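Local coordinates for protein glutathione S-transferase 1 (Ascaris suum, PDB 4Q5F) that conjugates reduced glutathione to a wide range of hydrophobic electrophiles and can also act as a glutathione peroxidase, at residues 103-114 with 140-151. Residues are numbered along the deposited sequence; the frame is centred on the assembly and turned at random.
With GSH (glutathione), chain C.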
ATOM      1  N   ILE B 103       3.761  -7.592   5.757  1.00 16.48           N
ATOM      2  CA  ILE B 103       2.722  -7.784   6.760  1.00 21.58           C
ATOM      3  C   ILE B 103       1.820  -6.555   6.874  1.00 19.14           C
ATOM      4  O   ILE B 103       0.629  -6.680   7.153  1.00 14.86           O
ATOM      5  CB  ILE B 103       3.313  -8.139   8.148  1.00 19.52           C
ATOM      6  CG1 ILE B 103       2.197  -8.457   9.152  1.00 20.00           C
ATOM      7  CG2 ILE B 103       4.190  -7.012   8.672  1.00 17.18           C
ATOM      8  CD1 ILE B 103       1.338  -9.655   8.777  1.00 19.26           C
ATOM      9  N   PHE B 104       2.381  -5.370   6.653  1.00 16.99           N
ATOM     10  CA  PHE B 104       1.583  -4.153   6.732  1.00 17.08           C
ATOM     11  C   PHE B 104       0.641  -4.031   5.537  1.00 17.76           C
ATOM     12  O   PHE B 104      -0.471  -3.524   5.672  1.00 19.15           O
ATOM     13  CB  PHE B 104       2.458  -2.903   6.836  1.00 15.82           C
ATOM     14  CG  PHE B 104       1.669  -1.644   7.049  1.00 13.66           C
ATOM     15  CD1 PHE B 104       1.119  -1.362   8.288  1.00 14.12           C
ATOM     16  CD2 PHE B 104       1.461  -0.751   6.011  1.00 13.11           C
ATOM     17  CE1 PHE B 104       0.383  -0.210   8.491  1.00 15.06           C
ATOM     18  CE2 PHE B 104       0.726   0.404   6.209  1.00 16.15           C
ATOM     19  CZ  PHE B 104       0.187   0.675   7.449  1.00 14.48           C
ATOM     20  N   ASP B 105       1.087  -4.495   4.373  1.00 17.66           N
ATOM     21  CA  ASP B 105       0.237  -4.508   3.187  1.00 19.31           C
ATOM     22  C   ASP B 105      -0.956  -5.441   3.389  1.00 18.51           C
ATOM     23  O   ASP B 105      -2.055  -5.169   2.906  1.00 17.13           O
ATOM     24  CB  ASP B 105       1.026  -4.944   1.950  1.00 17.26           C
ATOM     25  CG  ASP B 105       1.813  -3.806   1.319  1.00 25.87           C
ATOM     26  OD1 ASP B 105       1.685  -2.649   1.774  1.00 21.97           O
ATOM     27  OD2 ASP B 105       2.557  -4.072   0.352  1.00 27.36           O
ATOM     28  N   GLN B 106      -0.737  -6.545   4.094  1.00 12.51           N
ATOM     29  CA  GLN B 106      -1.823  -7.473   4.387  1.00 17.26           C
ATOM     30  C   GLN B 106      -2.785  -6.828   5.377  1.00 19.10           C
ATOM     31  O   GLN B 106      -4.003  -6.978   5.268  1.00 17.86           O
ATOM     32  CB  GLN B 106      -1.290  -8.791   4.953  1.00 19.68           C
ATOM     33  CG  GLN B 106      -2.373  -9.835   5.203  1.00 15.83           C
ATOM     34  CD  GLN B 106      -3.118 -10.220   3.938  1.00 18.48           C
ATOM     35  OE1 GLN B 106      -2.573 -10.153   2.838  1.00 24.57           O
ATOM     36  NE2 GLN B 106      -4.376 -10.622   4.089  1.00 17.10           N
ATOM     37  N   PHE B 107      -2.227  -6.114   6.349  1.00 17.29           N
ATOM     38  CA  PHE B 107      -3.032  -5.341   7.285  1.00 16.29           C
ATOM     39  C   PHE B 107      -3.829  -4.282   6.530  1.00 21.80           C
ATOM     40  O   PHE B 107      -4.979  -3.999   6.865  1.00 20.19           O
ATOM     41  CB  PHE B 107      -2.142  -4.684   8.339  1.00 17.79           C
ATOM     42  CG  PHE B 107      -2.783  -3.516   9.028  1.00 17.05           C
ATOM     43  CD1 PHE B 107      -3.711  -3.712  10.038  1.00 19.63           C
ATOM     44  CD2 PHE B 107      -2.456  -2.219   8.669  1.00 20.94           C
ATOM     45  CE1 PHE B 107      -4.302  -2.636  10.672  1.00 20.50           C
ATOM     46  CE2 PHE B 107      -3.044  -1.139   9.301  1.00 22.15           C
ATOM     47  CZ  PHE B 107      -3.968  -1.348  10.304  1.00 24.12           C
ATOM     48  N   LYS B 108      -3.209  -3.705   5.506  1.00 17.11           N
ATOM     49  CA  LYS B 108      -3.876  -2.719   4.664  1.00 18.20           C
ATOM     50  C   LYS B 108      -5.057  -3.332   3.911  1.00 17.73           C
ATOM     51  O   LYS B 108      -6.106  -2.701   3.786  1.00 21.65           O
ATOM     52  CB  LYS B 108      -2.884  -2.096   3.679  1.00 17.63           C
ATOM     53  CG  LYS B 108      -2.274  -0.779   4.154  1.00 23.15           C
ATOM     54  CD  LYS B 108      -1.124  -0.340   3.252  1.00 43.09           C
ATOM     55  CE  LYS B 108      -1.439   0.950   2.511  1.00 47.65           C
ATOM     56  NZ  LYS B 108      -0.372   1.284   1.524  1.00 37.84           N
ATOM     57  N   ASP B 109      -4.887  -4.556   3.413  1.00 12.47           N
ATOM     58  CA  ASP B 109      -5.974  -5.261   2.737  1.00 14.75           C
ATOM     59  C   ASP B 109      -7.139  -5.472   3.697  1.00 20.91           C
ATOM     60  O   ASP B 109      -8.299  -5.284   3.337  1.00 19.70           O
ATOM     61  CB  ASP B 109      -5.509  -6.621   2.207  1.00 14.83           C
ATOM     62  CG  ASP B 109      -4.642  -6.508   0.966  1.00 22.72           C
ATOM     63  OD1 ASP B 109      -4.611  -5.422   0.348  1.00 29.76           O
ATOM     64  OD2 ASP B 109      -4.001  -7.516   0.603  1.00 20.75           O
ATOM     65  N   PHE B 110      -6.815  -5.876   4.920  1.00 20.76           N
ATOM     66  CA  PHE B 110      -7.811  -6.066   5.965  1.00 17.53           C
ATOM     67  C   PHE B 110      -8.570  -4.765   6.219  1.00 17.21           C
ATOM     68  O   PHE B 110      -9.800  -4.748   6.251  1.00 20.68           O
ATOM     69  CB  PHE B 110      -7.126  -6.532   7.252  1.00 18.98           C
ATOM     70  CG  PHE B 110      -8.071  -6.819   8.387  1.00 22.92           C
ATOM     71  CD1 PHE B 110      -9.384  -7.192   8.151  1.00 26.00           C
ATOM     72  CD2 PHE B 110      -7.639  -6.712   9.697  1.00 21.47           C
ATOM     73  CE1 PHE B 110     -10.242  -7.454   9.201  1.00 22.92           C
ATOM     74  CE2 PHE B 110      -8.493  -6.971  10.748  1.00 25.94           C
ATOM     75  CZ  PHE B 110      -9.796  -7.343  10.499  1.00 25.08           C
ATOM     76  N   MET B 111      -7.826  -3.679   6.395  1.00 17.60           N
ATOM     77  CA  MET B 111      -8.417  -2.365   6.635  1.00 21.24           C
ATOM     78  C   MET B 111      -9.305  -1.927   5.475  1.00 22.83           C
ATOM     79  O   MET B 111     -10.294  -1.224   5.676  1.00 21.15           O
ATOM     80  CB  MET B 111      -7.318  -1.321   6.853  1.00 24.23           C
ATOM     81  CG  MET B 111      -6.597  -1.426   8.191  1.00 31.38           C
ATOM     82  SD  MET B 111      -7.671  -1.089   9.603  1.00 50.87           S
ATOM     83  CE  MET B 111      -8.067  -2.752  10.135  1.00 29.31           C
ATOM     84  N   ALA B 112      -8.944  -2.337   4.262  1.00 20.53           N
ATOM     85  CA  ALA B 112      -9.697  -1.955   3.072  1.00 18.29           C
ATOM     86  C   ALA B 112     -11.121  -2.516   3.112  1.00 22.86           C
ATOM     87  O   ALA B 112     -12.016  -2.009   2.437  1.00 23.35           O
ATOM     88  CB  ALA B 112      -8.977  -2.421   1.817  1.00 12.69           C
ATOM     89  N   GLU B 113     -11.321  -3.561   3.908  1.00 21.26           N
ATOM     90  CA  GLU B 113     -12.638  -4.167   4.064  1.00 26.45           C
ATOM     91  C   GLU B 113     -13.449  -3.378   5.085  1.00 27.14           C
ATOM     92  O   GLU B 113     -14.627  -3.098   4.873  1.00 31.67           O
ATOM     93  CB  GLU B 113     -12.514  -5.618   4.542  1.00 27.00           C
ATOM     94  CG  GLU B 113     -11.467  -6.466   3.819  1.00 33.48           C
ATOM     95  CD  GLU B 113     -12.061  -7.368   2.756  1.00 47.88           C
ATOM     96  OE1 GLU B 113     -13.055  -6.964   2.116  1.00 54.85           O
ATOM     97  OE2 GLU B 113     -11.532  -8.486   2.565  1.00 42.99           O
ATOM     98  N   LEU B 114     -12.800  -3.016   6.188  1.00 26.73           N
ATOM     99  CA  LEU B 114     -13.481  -2.426   7.337  1.00 25.94           C
ATOM    100  C   LEU B 114     -13.781  -0.937   7.183  1.00 30.49           C
ATOM    101  O   LEU B 114     -14.907  -0.499   7.421  1.00 34.10           O
ATOM    102  CB  LEU B 114     -12.634  -2.623   8.596  1.00 25.82           C
ATOM    103  CG  LEU B 114     -12.388  -4.054   9.070  1.00 22.70           C
ATOM    104  CD1 LEU B 114     -11.518  -4.031  10.316  1.00 25.04           C
ATOM    105  CD2 LEU B 114     -13.696  -4.776   9.345  1.00 26.22           C
ATOM    106  N   ALA B 140     -14.601 -10.386   7.414  1.00 23.09           N
ATOM    107  CA  ALA B 140     -13.285  -9.793   7.187  1.00 29.61           C
ATOM    108  C   ALA B 140     -12.360 -10.143   8.344  1.00 22.61           C
ATOM    109  O   ALA B 140     -11.226 -10.579   8.145  1.00 27.58           O
ATOM    110  CB  ALA B 140     -13.407  -8.284   7.048  1.00 23.67           C
ATOM    111  N   ARG B 141     -12.869  -9.941   9.553  1.00 18.56           N
ATOM    112  CA  ARG B 141     -12.171 -10.298  10.780  1.00 27.00           C
ATOM    113  C   ARG B 141     -11.734 -11.761  10.758  1.00 23.70           C
ATOM    114  O   ARG B 141     -10.580 -12.084  11.046  1.00 21.06           O
ATOM    115  CB  ARG B 141     -13.103 -10.052  11.969  1.00 28.37           C
ATOM    116  CG  ARG B 141     -12.599 -10.547  13.314  1.00 29.33           C
ATOM    117  CD  ARG B 141     -13.654 -10.319  14.386  1.00 40.72           C
ATOM    118  NE  ARG B 141     -14.797 -11.224  14.252  1.00 44.14           N
ATOM    119  CZ  ARG B 141     -14.963 -12.347  14.948  1.00 46.10           C
ATOM    120  NH1 ARG B 141     -14.064 -12.731  15.847  1.00 48.51           N
ATOM    121  NH2 ARG B 141     -16.040 -13.093  14.748  1.00 43.94           N
ATOM    122  N   ASP B 142     -12.667 -12.639  10.411  1.00 26.17           N
ATOM    123  CA  ASP B 142     -12.415 -14.074  10.439  1.00 20.86           C
ATOM    124  C   ASP B 142     -11.398 -14.512   9.388  1.00 24.90           C
ATOM    125  O   ASP B 142     -10.676 -15.486   9.596  1.00 30.92           O
ATOM    126  CB  ASP B 142     -13.724 -14.845  10.258  1.00 26.55           C
ATOM    127  CG  ASP B 142     -14.653 -14.708  11.456  1.00 38.71           C
ATOM    128  OD1 ASP B 142     -14.410 -13.820  12.302  1.00 36.69           O
ATOM    129  OD2 ASP B 142     -15.630 -15.480  11.546  1.00 42.31           O
ATOM    130  N   LYS B 143     -11.337 -13.801   8.267  1.00 24.72           N
ATOM    131  CA  LYS B 143     -10.366 -14.134   7.225  1.00 26.32           C
ATOM    132  C   LYS B 143      -8.966 -13.634   7.571  1.00 26.02           C
ATOM    133  O   LYS B 143      -7.985 -14.360   7.414  1.00 28.14           O
ATOM    134  CB  LYS B 143     -10.780 -13.549   5.872  1.00 22.43           C
ATOM    135  CG  LYS B 143      -9.925 -14.067   4.716  1.00 34.11           C
ATOM    136  CD  LYS B 143     -10.082 -13.252   3.441  1.00 39.82           C
ATOM    137  CE  LYS B 143      -9.606 -14.053   2.234  1.00 48.09           C
ATOM    138  NZ  LYS B 143      -9.302 -13.200   1.052  1.00 62.86           N
ATOM    139  N   HIS B 144      -8.878 -12.394   8.041  1.00 23.08           N
ATOM    140  CA  HIS B 144      -7.595 -11.699   8.122  1.00 24.16           C
ATOM    141  C   HIS B 144      -6.817 -11.917   9.419  1.00 24.31           C
ATOM    142  O   HIS B 144      -5.592 -12.040   9.391  1.00 24.27           O
ATOM    143  CB  HIS B 144      -7.798 -10.204   7.882  1.00 23.80           C
ATOM    144  CG  HIS B 144      -8.050  -9.860   6.448  1.00 23.23           C
ATOM    145  ND1 HIS B 144      -7.030  -9.724   5.530  1.00 21.19           N
ATOM    146  CD2 HIS B 144      -9.200  -9.638   5.771  1.00 20.73           C
ATOM    147  CE1 HIS B 144      -7.546  -9.424   4.349  1.00 18.12           C
ATOM    148  NE2 HIS B 144      -8.856  -9.367   4.468  1.00 23.36           N
ATOM    149  N   LEU B 145      -7.516 -11.957  10.549  1.00 21.72           N
ATOM    150  CA  LEU B 145      -6.850 -12.130  11.838  1.00 22.83           C
ATOM    151  C   LEU B 145      -6.014 -13.413  11.908  1.00 27.10           C
ATOM    152  O   LEU B 145      -4.878 -13.378  12.377  1.00 33.90           O
ATOM    153  CB  LEU B 145      -7.859 -12.085  12.988  1.00 22.56           C
ATOM    154  CG  LEU B 145      -8.546 -10.739  13.248  1.00 26.11           C
ATOM    155  CD1 LEU B 145      -9.414 -10.832  14.493  1.00 27.83           C
ATOM    156  CD2 LEU B 145      -7.546  -9.598  13.389  1.00 21.13           C
ATOM    157  N   PRO B 146      -6.569 -14.548  11.453  1.00 25.01           N
ATOM    158  CA  PRO B 146      -5.732 -15.755  11.438  1.00 26.24           C
ATOM    159  C   PRO B 146      -4.461 -15.594  10.601  1.00 20.65           C
ATOM    160  O   PRO B 146      -3.430 -16.176  10.938  1.00 29.75           O
ATOM    161  CB  PRO B 146      -6.643 -16.826  10.818  1.00 21.40           C
ATOM    162  CG  PRO B 146      -7.946 -16.162  10.519  1.00 25.18           C
ATOM    163  CD  PRO B 146      -7.990 -14.859  11.227  1.00 23.44           C
ATOM    164  N   LEU B 147      -4.533 -14.810   9.530  1.00 24.20           N
ATOM    165  CA  LEU B 147      -3.374 -14.592   8.669  1.00 26.49           C
ATOM    166  C   LEU B 147      -2.323 -13.721   9.358  1.00 22.67           C
ATOM    167  O   LEU B 147      -1.124 -13.957   9.213  1.00 22.86           O
ATOM    168  CB  LEU B 147      -3.801 -13.965   7.338  1.00 25.83           C
ATOM    169  CG  LEU B 147      -4.783 -14.804   6.514  1.00 26.97           C
ATOM    170  CD1 LEU B 147      -5.311 -14.017   5.326  1.00 15.01           C
ATOM    171  CD2 LEU B 147      -4.135 -16.100   6.047  1.00 20.95           C
ATOM    172  N   LEU B 148      -2.771 -12.717  10.105  1.00 22.54           N
ATOM    173  CA  LEU B 148      -1.853 -11.878  10.869  1.00 25.37           C
ATOM    174  C   LEU B 148      -1.234 -12.675  12.012  1.00 32.03           C
ATOM    175  O   LEU B 148      -0.052 -12.520  12.328  1.00 22.71           O
ATOM    176  CB  LEU B 148      -2.575 -10.650  11.432  1.00 24.66           C
ATOM    177  CG  LEU B 148      -3.130  -9.613  10.449  1.00 22.14           C
ATOM    178  CD1 LEU B 148      -3.688  -8.422  11.216  1.00 20.14           C
ATOM    179  CD2 LEU B 148      -2.075  -9.156   9.454  1.00 17.09           C
ATOM    180  N   GLU B 149      -2.045 -13.531  12.627  1.00 34.61           N
ATOM    181  CA  GLU B 149      -1.607 -14.331  13.763  1.00 30.31           C
ATOM    182  C   GLU B 149      -0.648 -15.424  13.305  1.00 28.52           C
ATOM    183  O   GLU B 149       0.314 -15.749  14.003  1.00 37.95           O
ATOM    184  CB  GLU B 149      -2.818 -14.948  14.462  1.00 36.31           C
ATOM    185  CG  GLU B 149      -2.668 -15.111  15.963  1.00 37.34           C
ATOM    186  CD  GLU B 149      -3.983 -15.459  16.635  1.00 48.94           C
ATOM    187  OE1 GLU B 149      -4.870 -16.007  15.948  1.00 57.31           O
ATOM    188  OE2 GLU B 149      -4.136 -15.178  17.843  1.00 54.95           O
ATOM    189  N   LYS B 150      -0.918 -15.988  12.131  1.00 27.00           N
ATOM    190  CA  LYS B 150      -0.040 -16.985  11.527  1.00 27.90           C
ATOM    191  C   LYS B 150       1.347 -16.395  11.308  1.00 36.04           C
ATOM    192  O   LYS B 150       2.358 -16.988  11.684  1.00 42.26           O
ATOM    193  CB  LYS B 150      -0.618 -17.453  10.189  1.00 27.44           C
ATOM    194  CG  LYS B 150       0.383 -18.156   9.274  1.00 33.75           C
ATOM    195  CD  LYS B 150      -0.288 -18.701   8.022  1.00 35.11           C
ATOM    196  CE  LYS B 150       0.739 -19.236   7.036  1.00 40.20           C
ATOM    197  NZ  LYS B 150       0.108 -20.024   5.940  1.00 34.81           N
ATOM    198  N   PHE B 151       1.375 -15.222  10.685  1.00 33.85           N
ATOM    199  CA  PHE B 151       2.613 -14.518  10.389  1.00 27.10           C
ATOM    200  C   PHE B 151       3.373 -14.214  11.674  1.00 30.57           C
ATOM    201  O   PHE B 151       4.594 -14.354  11.739  1.00 33.56           O
ATOM    202  CB  PHE B 151       2.292 -13.212   9.665  1.00 21.39           C
ATOM    203  CG  PHE B 151       3.473 -12.582   8.985  1.00 19.79           C
ATOM    204  CD1 PHE B 151       4.322 -11.737   9.679  1.00 22.43           C
ATOM    205  CD2 PHE B 151       3.726 -12.824   7.647  1.00 25.59           C
ATOM    206  CE1 PHE B 151       5.405 -11.153   9.050  1.00 21.33           C
ATOM    207  CE2 PHE B 151       4.804 -12.241   7.013  1.00 24.06           C
ATOM    208  CZ  PHE B 151       5.644 -11.405   7.715  1.00 18.22           C
TER
HETATM  209  N1  GSH C 301      -2.728  -7.459  -1.601  1.00 21.84           N
HETATM  210  CA1 GSH C 301      -2.284  -8.552  -2.390  1.00 22.72           C
HETATM  211  C1  GSH C 301      -1.086  -8.125  -3.206  1.00 16.27           C
HETATM  212  O11 GSH C 301      -0.205  -8.964  -3.521  1.00 21.04           O
HETATM  213  O12 GSH C 301      -0.968  -6.928  -3.571  1.00 15.80           O
HETATM  214  CB1 GSH C 301      -3.414  -8.993  -3.304  1.00 19.33           C
HETATM  215  CG1 GSH C 301      -3.049 -10.323  -3.974  1.00 17.90           C
HETATM  216  CD1 GSH C 301      -4.275 -10.926  -4.674  1.00 21.90           C
HETATM  217  OE1 GSH C 301      -5.358 -10.391  -4.571  1.00 25.85           O
HETATM  218  N2  GSH C 301      -4.122 -12.132  -5.446  1.00 20.68           N
HETATM  219  CA2 GSH C 301      -5.229 -12.747  -6.110  1.00 23.20           C
HETATM  220  C2  GSH C 301      -5.276 -14.206  -5.682  1.00 21.49           C
HETATM  221  O2  GSH C 301      -4.289 -14.712  -5.170  1.00 18.23           O
HETATM  222  CB2 GSH C 301      -5.053 -12.676  -7.602  1.00 28.60           C
HETATM  223  SG2 GSH C 301      -4.863 -10.996  -8.111  1.00 50.06           S
HETATM  224  N3  GSH C 301      -6.471 -14.996  -5.884  1.00 24.93           N
HETATM  225  CA3 GSH C 301      -6.502 -16.376  -5.468  1.00 25.44           C
HETATM  226  C3  GSH C 301      -6.901 -16.468  -3.994  1.00 27.90           C
HETATM  227  O31 GSH C 301      -6.887 -15.440  -3.267  1.00 29.37           O
HETATM  228  O32 GSH C 301      -7.244 -17.576  -3.509  1.00 27.93           O
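The F110 ring, packed against CB and the imidazole face of H144, is the centre of a contact between two antiparallel helices of the all-helical C-terminal domain; the axes of 103-114 and 140-151 approach to 10.0 Å, with N-to-C directions 169° apart. The two side chains reach past one another from opposing helices. CB of H144 lies over one face of the F110 ring, 3.7 Å from its centroid, while F110 CA sits almost exactly over the centre of the imidazole, 3.6 Å from that centroid. The ring planes, 23° apart, are offset, and these CH-pi contacts meet their faces. With CG anti to the backbone N (chi1 -177°), the phenyl ring extends across to the second helix, where CE1 meets A140 CB and CE2 meets L145 CD2. Toward the other end, I103 CD1 lies over the F151 ring face and touches L148 CD2 at 3.5 Å.

H144 is a knob in the hole formed by Q106, D109, F110 and E113. At the imidazole edge, H144 NE2 gives a weak hydrogen bond to E113 OE2 (3.4 Å), and Q106 NE2 lies 3.2 Å from H144 ND1. D109 turns its carboxylate away, and its OD2 accepts a hydrogen bond from glutathione N1. Apolar and CH-pi packing thus probably does most to join these helices, while D109 completes a glutathione site whose other ligands include K55, Q75 and S76 of the second subunit.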